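Local structure of glycerophosphodiester phosphodiesterase (Cytophaga hutchinsonii ATCC 33406, 3CH0) at residues L207-V221 with K234-T246. The protein belongs to the glycerophosphodiester phosphodiesterase family, whose members are built on the TIM-barrel fold. Sequence-based numbering, arbitrary orientation.
Sequences LEKLSFTPAVYSPDV and KLGMRVIPWTVNT. With EDO (1,2-ethanediol), chain E; EDO (1,2-ethanediol), chain F; EDO (1,2-ethanediol), chain R; EDO (1,2-ethanediol), chain H.
Ser-218, on strand 216-219, and Trp-242, just past strand 238-239, show how neighbouring segments of a barrel can be joined by side chains as well as by backbone. Trp-242 NE1 gives its hydrogen to Ser-218 O at 2.8 Å; the oxygen lies in the ring plane, but the donor stands well above the carbonyl plane, 58° out of it. Ser-218 OG, which a chi1 of -172° swings away from the backbone N, donates to Ile-240 O at 2.8 Å, nearly in line with that C=O bond. Backbone bonds add to this: Arg-238 N to Ala-215 O, Tyr-217 N to Arg-238 O and Ile-240 N to Tyr-217 O follow parallel-sheet pairing, and past the strands Val-221 N reaches Trp-242 O. A water donates to both Ala-215 O and Gly-236 O, the glycine closing helix 226-234 in a Schellman motif. That helix makes the crossover of the beta-alpha-beta unit linking strands 216-219 and 238-239 of the TIM-barrel fold. Among contacts with flat groups, Asp-220 CA sits over the face of the Trp-242 indole, 3.7 Å from the centroid of the six-membered ring, a CH-pi contact, while Val-216 CG2 covers one face of the Arg-238 guanidinium. Apolar packing centres on selenomethionine Met-237, whose chain bends at chi3 (-71°) and brings CE to Leu-207 CD1 at 3.6 Å, tip to tip. Thr-213 CG2 crosses this chain at about a right angle, 3.6 Å from Met-237 CG, and Pro-214 CD touches Met-237 SE at 4.0 Å.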
ATOM      1  N   LEU A 207      15.141   6.168  12.631  1.00 12.38           N
ATOM      2  CA  LEU A 207      15.480   4.790  12.836  1.00 12.94           C
ATOM      3  C   LEU A 207      15.524   4.420  14.312  1.00 13.97           C
ATOM      4  O   LEU A 207      15.253   3.261  14.654  1.00 13.94           O
ATOM      5  CB  LEU A 207      16.803   4.452  12.153  1.00 12.69           C
ATOM      6  CG  LEU A 207      16.838   4.498  10.623  1.00 15.28           C
ATOM      7  CD1 LEU A 207      18.222   4.291  10.022  1.00 15.22           C
ATOM      8  CD2 LEU A 207      15.830   3.513  10.012  1.00 13.85           C
ATOM      9  N   GLU A 208      15.792   5.396  15.180  1.00 14.63           N
ATOM     10  CA  GLU A 208      15.792   5.135  16.619  1.00 16.11           C
ATOM     11  C   GLU A 208      14.409   4.829  17.185  1.00 15.09           C
ATOM     12  O   GLU A 208      14.289   4.323  18.317  1.00 17.86           O
ATOM     13  CB  GLU A 208      16.451   6.300  17.389  1.00 17.56           C
ATOM     14  CG  GLU A 208      17.940   6.290  17.223  1.00 23.11           C
ATOM     15  CD  GLU A 208      18.649   7.523  17.766  1.00 24.24           C
ATOM     16  OE1 GLU A 208      17.973   8.459  18.246  1.00 31.61           O
ATOM     17  OE2 GLU A 208      19.899   7.501  17.681  1.00 29.60           O
ATOM     18  N   LYS A 209      13.363   5.070  16.390  1.00 11.19           N
ATOM     19  CA  LYS A 209      11.988   4.756  16.777  1.00 12.58           C
ATOM     20  C   LYS A 209      11.677   3.246  16.675  1.00 14.34           C
ATOM     21  O   LYS A 209      10.641   2.813  17.202  1.00 16.13           O
ATOM     22  CB  LYS A 209      10.996   5.557  15.928  1.00 13.69           C
ATOM     23  CG  LYS A 209      11.212   7.056  16.106  1.00 13.75           C
ATOM     24  CD  LYS A 209      10.344   7.881  15.179  1.00 15.70           C
ATOM     25  CE  LYS A 209      10.681   9.369  15.320  1.00 20.50           C
ATOM     26  NZ  LYS A 209       9.861  10.140  14.328  1.00 21.64           N
ATOM     27  N   LEU A 210      12.572   2.476  16.073  1.00 13.33           N
ATOM     28  CA  LEU A 210      12.441   1.012  15.966  1.00 13.40           C
ATOM     29  C   LEU A 210      13.605   0.355  16.683  1.00 15.84           C
ATOM     30  O   LEU A 210      14.678   0.944  16.777  1.00 15.02           O
ATOM     31  CB  LEU A 210      12.473   0.544  14.498  1.00 13.34           C
ATOM     32  CG  LEU A 210      11.254   0.916  13.637  1.00 12.48           C
ATOM     33  CD1 LEU A 210      11.543   0.552  12.181  1.00 14.49           C
ATOM     34  CD2 LEU A 210      10.013   0.261  14.130  1.00 13.87           C
ATOM     35  N   SER A 211      13.393  -0.862  17.160  1.00 15.36           N
ATOM     36  CA  SER A 211      14.431  -1.637  17.833  1.00 16.43           C
ATOM     37  C   SER A 211      15.321  -2.469  16.899  1.00 17.56           C
ATOM     38  O   SER A 211      16.232  -3.177  17.351  1.00 16.23           O
ATOM     39  CB  SER A 211      13.760  -2.584  18.846  1.00 14.98           C
ATOM     40  OG  SER A 211      13.141  -3.681  18.164  1.00 15.61           O
ATOM     41  N   PHE A 212      15.095  -2.370  15.598  1.00 14.63           N
ATOM     42  CA  PHE A 212      15.760  -3.184  14.606  1.00 14.82           C
ATOM     43  C   PHE A 212      15.783  -2.383  13.319  1.00 13.70           C
ATOM     44  O   PHE A 212      15.083  -1.360  13.159  1.00 12.79           O
ATOM     45  CB  PHE A 212      14.978  -4.488  14.390  1.00 13.18           C
ATOM     46  CG  PHE A 212      13.625  -4.265  13.802  1.00 12.07           C
ATOM     47  CD1 PHE A 212      12.575  -3.880  14.582  1.00 13.31           C
ATOM     48  CD2 PHE A 212      13.422  -4.461  12.431  1.00 12.57           C
ATOM     49  CE1 PHE A 212      11.320  -3.620  14.005  1.00 15.86           C
ATOM     50  CE2 PHE A 212      12.161  -4.236  11.861  1.00 14.58           C
ATOM     51  CZ  PHE A 212      11.130  -3.823  12.662  1.00 13.04           C
ATOM     52  N   THR A 213      16.565  -2.874  12.385  1.00 12.78           N
ATOM     53  CA  THR A 213      16.713  -2.238  11.070  1.00 13.55           C
ATOM     54  C   THR A 213      15.800  -3.006  10.111  1.00 13.94           C
ATOM     55  O   THR A 213      16.013  -4.183   9.850  1.00 14.19           O
ATOM     56  CB  THR A 213      18.166  -2.312  10.569  1.00 14.35           C
ATOM     57  OG1 THR A 213      18.995  -1.651  11.526  1.00 17.52           O
ATOM     58  CG2 THR A 213      18.303  -1.627   9.217  1.00 13.97           C
ATOM     59  N   PRO A 214      14.789  -2.320   9.544  1.00 12.62           N
ATOM     60  CA  PRO A 214      13.881  -2.981   8.613  1.00 11.90           C
ATOM     61  C   PRO A 214      14.539  -3.198   7.250  1.00 13.98           C
ATOM     62  O   PRO A 214      15.596  -2.635   6.941  1.00 16.20           O
ATOM     63  CB  PRO A 214      12.730  -1.958   8.481  1.00 13.61           C
ATOM     64  CG  PRO A 214      13.410  -0.641   8.667  1.00 14.25           C
ATOM     65  CD  PRO A 214      14.495  -0.909   9.718  1.00 12.96           C
ATOM     66  N   ALA A 215      13.893  -4.002   6.421  1.00 12.14           N
ATOM     67  CA  ALA A 215      14.383  -4.213   5.076  1.00 10.68           C
ATOM     68  C   ALA A 215      14.385  -2.964   4.158  1.00 12.33           C
ATOM     69  O   ALA A 215      15.298  -2.782   3.321  1.00 13.19           O
ATOM     70  CB  ALA A 215      13.614  -5.337   4.378  1.00 11.39           C
ATOM     71  N   VAL A 216      13.310  -2.179   4.295  1.00 11.31           N
ATOM     72  CA  VAL A 216      13.051  -1.064   3.402  1.00 11.51           C
ATOM     73  C   VAL A 216      12.786   0.161   4.254  1.00 10.59           C
ATOM     74  O   VAL A 216      12.076   0.068   5.252  1.00 10.57           O
ATOM     75  CB  VAL A 216      11.874  -1.355   2.453  1.00 10.44           C
ATOM     76  CG1 VAL A 216      11.504  -0.168   1.604  1.00 11.44           C
ATOM     77  CG2 VAL A 216      12.168  -2.562   1.578  1.00 12.98           C
ATOM     78  N   TYR A 217      13.392   1.281   3.846  1.00 10.45           N
ATOM     79  CA  TYR A 217      13.068   2.576   4.367  1.00 10.49           C
ATOM     80  C   TYR A 217      12.215   3.250   3.282  1.00 10.29           C
ATOM     81  O   TYR A 217      12.632   3.354   2.118  1.00 10.87           O
ATOM     82  CB  TYR A 217      14.345   3.378   4.640  1.00 10.08           C
ATOM     83  CG  TYR A 217      14.120   4.647   5.381  1.00 11.02           C
ATOM     84  CD1 TYR A 217      13.814   4.653   6.743  1.00 13.85           C
ATOM     85  CD2 TYR A 217      14.174   5.849   4.721  1.00 14.52           C
ATOM     86  CE1 TYR A 217      13.574   5.813   7.441  1.00 13.72           C
ATOM     87  CE2 TYR A 217      13.946   6.998   5.399  1.00 11.92           C
ATOM     88  CZ  TYR A 217      13.676   6.999   6.777  1.00 12.12           C
ATOM     89  OH  TYR A 217      13.425   8.146   7.516  1.00 13.99           O
ATOM     90  N   SER A 218      11.026   3.695   3.643  1.00 10.22           N
ATOM     91  CA  SER A 218      10.037   4.135   2.639  1.00 10.44           C
ATOM     92  C   SER A 218       9.480   5.503   3.074  1.00 10.49           C
ATOM     93  O   SER A 218       8.393   5.582   3.655  1.00  9.31           O
ATOM     94  CB  SER A 218       8.937   3.077   2.488  1.00 11.09           C
ATOM     95  OG  SER A 218       8.081   3.370   1.416  1.00  9.84           O
ATOM     96  N   PRO A 219      10.216   6.600   2.772  1.00 10.46           N
ATOM     97  CA  PRO A 219       9.812   7.947   3.124  1.00 10.33           C
ATOM     98  C   PRO A 219       9.030   8.682   2.036  1.00 10.81           C
ATOM     99  O   PRO A 219       9.164   8.368   0.867  1.00 10.66           O
ATOM    100  CB  PRO A 219      11.176   8.632   3.281  1.00 11.69           C
ATOM    101  CG  PRO A 219      11.971   8.012   2.164  1.00  9.82           C
ATOM    102  CD  PRO A 219      11.536   6.577   2.111  1.00 11.70           C
ATOM    103  N   ASP A 220       8.214   9.635   2.490  1.00 10.53           N
ATOM    104  CA  ASP A 220       7.637  10.653   1.609  1.00  8.93           C
ATOM    105  C   ASP A 220       8.784  11.214   0.776  1.00  9.56           C
ATOM    106  O   ASP A 220       9.866  11.569   1.320  1.00 10.28           O
ATOM    107  CB  ASP A 220       7.016  11.701   2.506  1.00 11.33           C
ATOM    108  CG  ASP A 220       6.210  12.737   1.772  1.00 17.55           C
ATOM    109  OD1 ASP A 220       6.640  13.188   0.736  1.00 19.34           O
ATOM    110  OD2 ASP A 220       5.189  13.194   2.324  1.00 16.35           O
ATOM    111  N   VAL A 221       8.560  11.275  -0.531  1.00  9.83           N
ATOM    112  CA  VAL A 221       9.568  11.747  -1.459  1.00 10.18           C
ATOM    113  C   VAL A 221      10.196  13.078  -1.036  1.00 10.46           C
ATOM    114  O   VAL A 221      11.397  13.285  -1.273  1.00 10.19           O
ATOM    115  CB  VAL A 221       9.006  11.805  -2.886  1.00 11.38           C
ATOM    116  CG1 VAL A 221       7.817  12.747  -2.961  1.00 10.95           C
ATOM    117  CG2 VAL A 221      10.108  12.186  -3.880  1.00 12.84           C
ATOM    118  N   LYS A 234      24.181   1.847   3.685  0.50 18.42           N
ATOM    119  CA  LYS A 234      25.268   1.355   4.547  0.50 18.50           C
ATOM    120  C   LYS A 234      24.757   0.508   5.704  0.50 19.63           C
ATOM    121  O   LYS A 234      25.517  -0.274   6.301  0.50 20.58           O
ATOM    122  CB  LYS A 234      26.071   2.532   5.078  0.50 19.63           C
ATOM    123  CG  LYS A 234      26.789   3.285   3.992  0.50 24.43           C
ATOM    124  CD  LYS A 234      28.290   3.139   4.076  0.50 29.28           C
ATOM    125  CE  LYS A 234      28.975   4.057   3.059  0.50 28.36           C
ATOM    126  NZ  LYS A 234      28.463   5.474   3.101  0.50 29.45           N
ATOM    127  N   LEU A 235      23.483   0.684   6.045  1.00 17.72           N
ATOM    128  CA  LEU A 235      22.789  -0.194   7.007  1.00 18.77           C
ATOM    129  C   LEU A 235      22.144  -1.420   6.364  1.00 17.79           C
ATOM    130  O   LEU A 235      21.547  -2.256   7.058  1.00 22.85           O
ATOM    131  CB  LEU A 235      21.737   0.613   7.789  1.00 19.83           C
ATOM    132  CG  LEU A 235      22.240   1.675   8.774  1.00 19.96           C
ATOM    133  CD1 LEU A 235      21.094   2.602   9.193  1.00 22.38           C
ATOM    134  CD2 LEU A 235      22.928   1.001  10.015  1.00 23.38           C
ATOM    135  N   GLY A 236      22.228  -1.526   5.051  1.00 18.69           N
ATOM    136  CA  GLY A 236      21.699  -2.676   4.359  1.00 17.17           C
ATOM    137  C   GLY A 236      20.216  -2.527   3.992  1.00 18.70           C
ATOM    138  O   GLY A 236      19.599  -3.477   3.531  1.00 20.88           O
HETATM  139  N   MSE A 237      19.678  -1.309   4.129  1.00 15.04           N
HETATM  140  CA  MSE A 237      18.264  -1.029   3.759  1.00 15.02           C
HETATM  141  C   MSE A 237      18.167  -0.636   2.307  1.00 15.21           C
HETATM  142  O   MSE A 237      19.085  -0.014   1.770  1.00 17.34           O
HETATM  143  CB  MSE A 237      17.694   0.116   4.570  1.00 15.21           C
HETATM  144  CG  MSE A 237      17.527  -0.261   5.993  1.00 22.28           C
HETATM  145 SE   MSE A 237      16.613   1.079   7.004  0.75 16.54          SE
HETATM  146  CE  MSE A 237      18.005   2.308   6.993  1.00 26.35           C
ATOM    147  N   ARG A 238      17.030  -0.952   1.687  1.00 13.66           N
ATOM    148  CA  ARG A 238      16.659  -0.400   0.407  1.00 14.20           C
ATOM    149  C   ARG A 238      15.756   0.796   0.661  1.00 13.82           C
ATOM    150  O   ARG A 238      15.110   0.879   1.704  1.00 14.27           O
ATOM    151  CB  ARG A 238      15.932  -1.405  -0.437  1.00 14.52           C
ATOM    152  CG  ARG A 238      16.970  -2.483  -0.898  1.00 19.00           C
ATOM    153  CD  ARG A 238      16.388  -3.605  -1.647  1.00 25.87           C
ATOM    154  NE  ARG A 238      15.620  -4.446  -0.752  1.00 27.34           N
ATOM    155  CZ  ARG A 238      14.288  -4.557  -0.748  1.00 35.07           C
ATOM    156  NH1 ARG A 238      13.556  -3.874  -1.638  1.00 28.67           N
ATOM    157  NH2 ARG A 238      13.698  -5.383   0.134  1.00 25.99           N
ATOM    158  N   VAL A 239      15.827   1.747  -0.245  1.00 11.88           N
ATOM    159  CA  VAL A 239      15.084   3.005  -0.132  1.00 10.29           C
ATOM    160  C   VAL A 239      14.068   3.119  -1.274  1.00 10.65           C
ATOM    161  O   VAL A 239      14.426   3.138  -2.444  1.00 11.41           O
ATOM    162  CB  VAL A 239      16.005   4.249  -0.117  1.00 11.41           C
ATOM    163  CG1 VAL A 239      15.139   5.542   0.037  1.00 11.66           C
ATOM    164  CG2 VAL A 239      17.035   4.106   1.034  1.00 12.50           C
ATOM    165  N   ILE A 240      12.780   3.176  -0.916  1.00 11.64           N
ATOM    166  CA  ILE A 240      11.667   3.159  -1.860  1.00 10.01           C
ATOM    167  C   ILE A 240      10.659   4.248  -1.491  1.00  9.01           C
ATOM    168  O   ILE A 240       9.786   4.028  -0.656  1.00 10.46           O
ATOM    169  CB  ILE A 240      10.958   1.784  -1.915  1.00 11.62           C
ATOM    170  CG1 ILE A 240      12.002   0.689  -2.206  1.00 15.04           C
ATOM    171  CG2 ILE A 240       9.891   1.762  -2.980  1.00  9.46           C
ATOM    172  CD1 ILE A 240      11.415  -0.705  -2.308  1.00 12.99           C
ATOM    173  N   PRO A 241      10.823   5.443  -2.078  1.00  9.82           N
ATOM    174  CA  PRO A 241       9.936   6.547  -1.727  1.00  9.91           C
ATOM    175  C   PRO A 241       8.582   6.517  -2.424  1.00  9.53           C
ATOM    176  O   PRO A 241       8.388   5.810  -3.415  1.00 10.54           O
ATOM    177  CB  PRO A 241      10.692   7.782  -2.179  1.00  9.74           C
ATOM    178  CG  PRO A 241      11.779   7.350  -3.015  1.00 17.24           C
ATOM    179  CD  PRO A 241      11.892   5.855  -3.002  1.00 10.14           C
ATOM    180  N   TRP A 242       7.696   7.351  -1.887  1.00  9.99           N
ATOM    181  CA  TRP A 242       6.314   7.452  -2.360  1.00  9.56           C
ATOM    182  C   TRP A 242       5.841   8.893  -2.280  1.00  9.21           C
ATOM    183  O   TRP A 242       6.459   9.654  -1.563  1.00  9.72           O
ATOM    184  CB  TRP A 242       5.394   6.592  -1.459  1.00 11.46           C
ATOM    185  CG  TRP A 242       5.559   6.883   0.025  1.00 11.23           C
ATOM    186  CD1 TRP A 242       6.409   6.246   0.897  1.00  9.71           C
ATOM    187  CD2 TRP A 242       4.905   7.897   0.802  1.00  8.20           C
ATOM    188  NE1 TRP A 242       6.289   6.764   2.142  1.00  9.92           N
ATOM    189  CE2 TRP A 242       5.384   7.794   2.117  1.00  9.25           C
ATOM    190  CE3 TRP A 242       3.942   8.887   0.522  1.00  9.41           C
ATOM    191  CZ2 TRP A 242       4.938   8.660   3.129  1.00 10.65           C
ATOM    192  CZ3 TRP A 242       3.509   9.731   1.539  1.00 12.64           C
ATOM    193  CH2 TRP A 242       3.985   9.594   2.835  1.00 12.29           C
ATOM    194  N   THR A 243       4.754   9.261  -2.964  1.00  9.72           N
ATOM    195  CA  THR A 243       4.173   8.605  -4.098  1.00  9.65           C
ATOM    196  C   THR A 243       4.566   9.509  -5.257  1.00 10.32           C
ATOM    197  O   THR A 243       4.198  10.692  -5.297  1.00 11.10           O
ATOM    198  CB  THR A 243       2.651   8.481  -3.939  1.00 10.60           C
ATOM    199  OG1 THR A 243       2.375   7.604  -2.827  1.00 10.96           O
ATOM    200  CG2 THR A 243       1.992   7.888  -5.179  1.00 10.91           C
ATOM    201  N   VAL A 244       5.319   8.957  -6.199  1.00  8.57           N
ATOM    202  CA  VAL A 244       6.046   9.724  -7.212  1.00  9.67           C
ATOM    203  C   VAL A 244       5.406   9.567  -8.579  1.00 10.83           C
ATOM    204  O   VAL A 244       5.387   8.487  -9.129  1.00 10.64           O
ATOM    205  CB  VAL A 244       7.511   9.358  -7.232  1.00 10.50           C
ATOM    206  CG1 VAL A 244       8.288  10.394  -8.051  1.00 10.47           C
ATOM    207  CG2 VAL A 244       8.120   9.225  -5.796  1.00 10.30           C
ATOM    208  N   ASN A 245       4.838  10.679  -9.105  1.00 11.12           N
ATOM    209  CA  ASN A 245       3.857  10.609 -10.182  1.00 10.24           C
ATOM    210  C   ASN A 245       4.270  11.356 -11.462  1.00 11.53           C
ATOM    211  O   ASN A 245       3.433  11.599 -12.325  1.00 13.41           O
ATOM    212  CB  ASN A 245       2.490  11.121  -9.684  1.00 10.40           C
ATOM    213  CG  ASN A 245       1.818  10.116  -8.731  1.00  9.02           C
ATOM    214  OD1 ASN A 245       2.257   8.958  -8.716  1.00 11.81           O
ATOM    215  ND2 ASN A 245       0.735  10.523  -8.063  1.00 11.69           N
ATOM    216  N   THR A 246       5.539  11.741 -11.580  1.00 12.08           N
ATOM    217  CA  THR A 246       6.051  12.364 -12.793  1.00 12.65           C
ATOM    218  C   THR A 246       7.337  11.683 -13.201  1.00 12.80           C
ATOM    219  O   THR A 246       8.087  11.217 -12.346  1.00 12.27           O
ATOM    220  CB  THR A 246       6.254  13.911 -12.723  1.00 13.62           C
ATOM    221  OG1 THR A 246       7.322  14.203 -11.812  1.00 13.95           O
ATOM    222  CG2 THR A 246       4.970  14.583 -12.319  1.00 13.03           C
TER
HETATM  223  C1  EDO E 275       4.615  12.511  -1.869  1.00 30.99           C
HETATM  224  O1  EDO E 275       3.382  11.824  -1.953  1.00 23.64           O
HETATM  225  C2  EDO E 275       4.399  14.018  -1.710  1.00 24.91           C
HETATM  226  O2  EDO E 275       4.236  14.374  -0.338  1.00 28.94           O
HETATM  227  C1  EDO F 276      18.797  -0.318  15.779  1.00 52.14           C
HETATM  228  O1  EDO F 276      18.746  -1.502  14.967  1.00 51.43           O
HETATM  229  C2  EDO F 276      17.418   0.331  15.817  1.00 48.20           C
HETATM  230  O2  EDO F 276      17.393   1.611  16.469  1.00 46.76           O
HETATM  231  C1  EDO R 288      12.772   1.322  19.995  1.00 41.99           C
HETATM  232  O1  EDO R 288      13.748   0.684  20.823  1.00 43.15           O
HETATM  233  C2  EDO R 288      11.934   2.324  20.781  1.00 46.99           C
HETATM  234  O2  EDO R 288      12.439   3.653  20.596  1.00 52.60           O
HETATM  235  C1  EDO H 278       4.924  13.988  -5.550  1.00 17.37           C
HETATM  236  O1  EDO H 278       5.811  15.110  -5.762  1.00 14.57           O
HETATM  237  C2  EDO H 278       4.042  13.722  -6.775  1.00 13.94           C
HETATM  238  O2  EDO H 278       4.716  13.282  -7.939  1.00 12.77           O
HETATM  239  O   HOH W   1      17.043  -4.735   2.533  1.00 27.05           O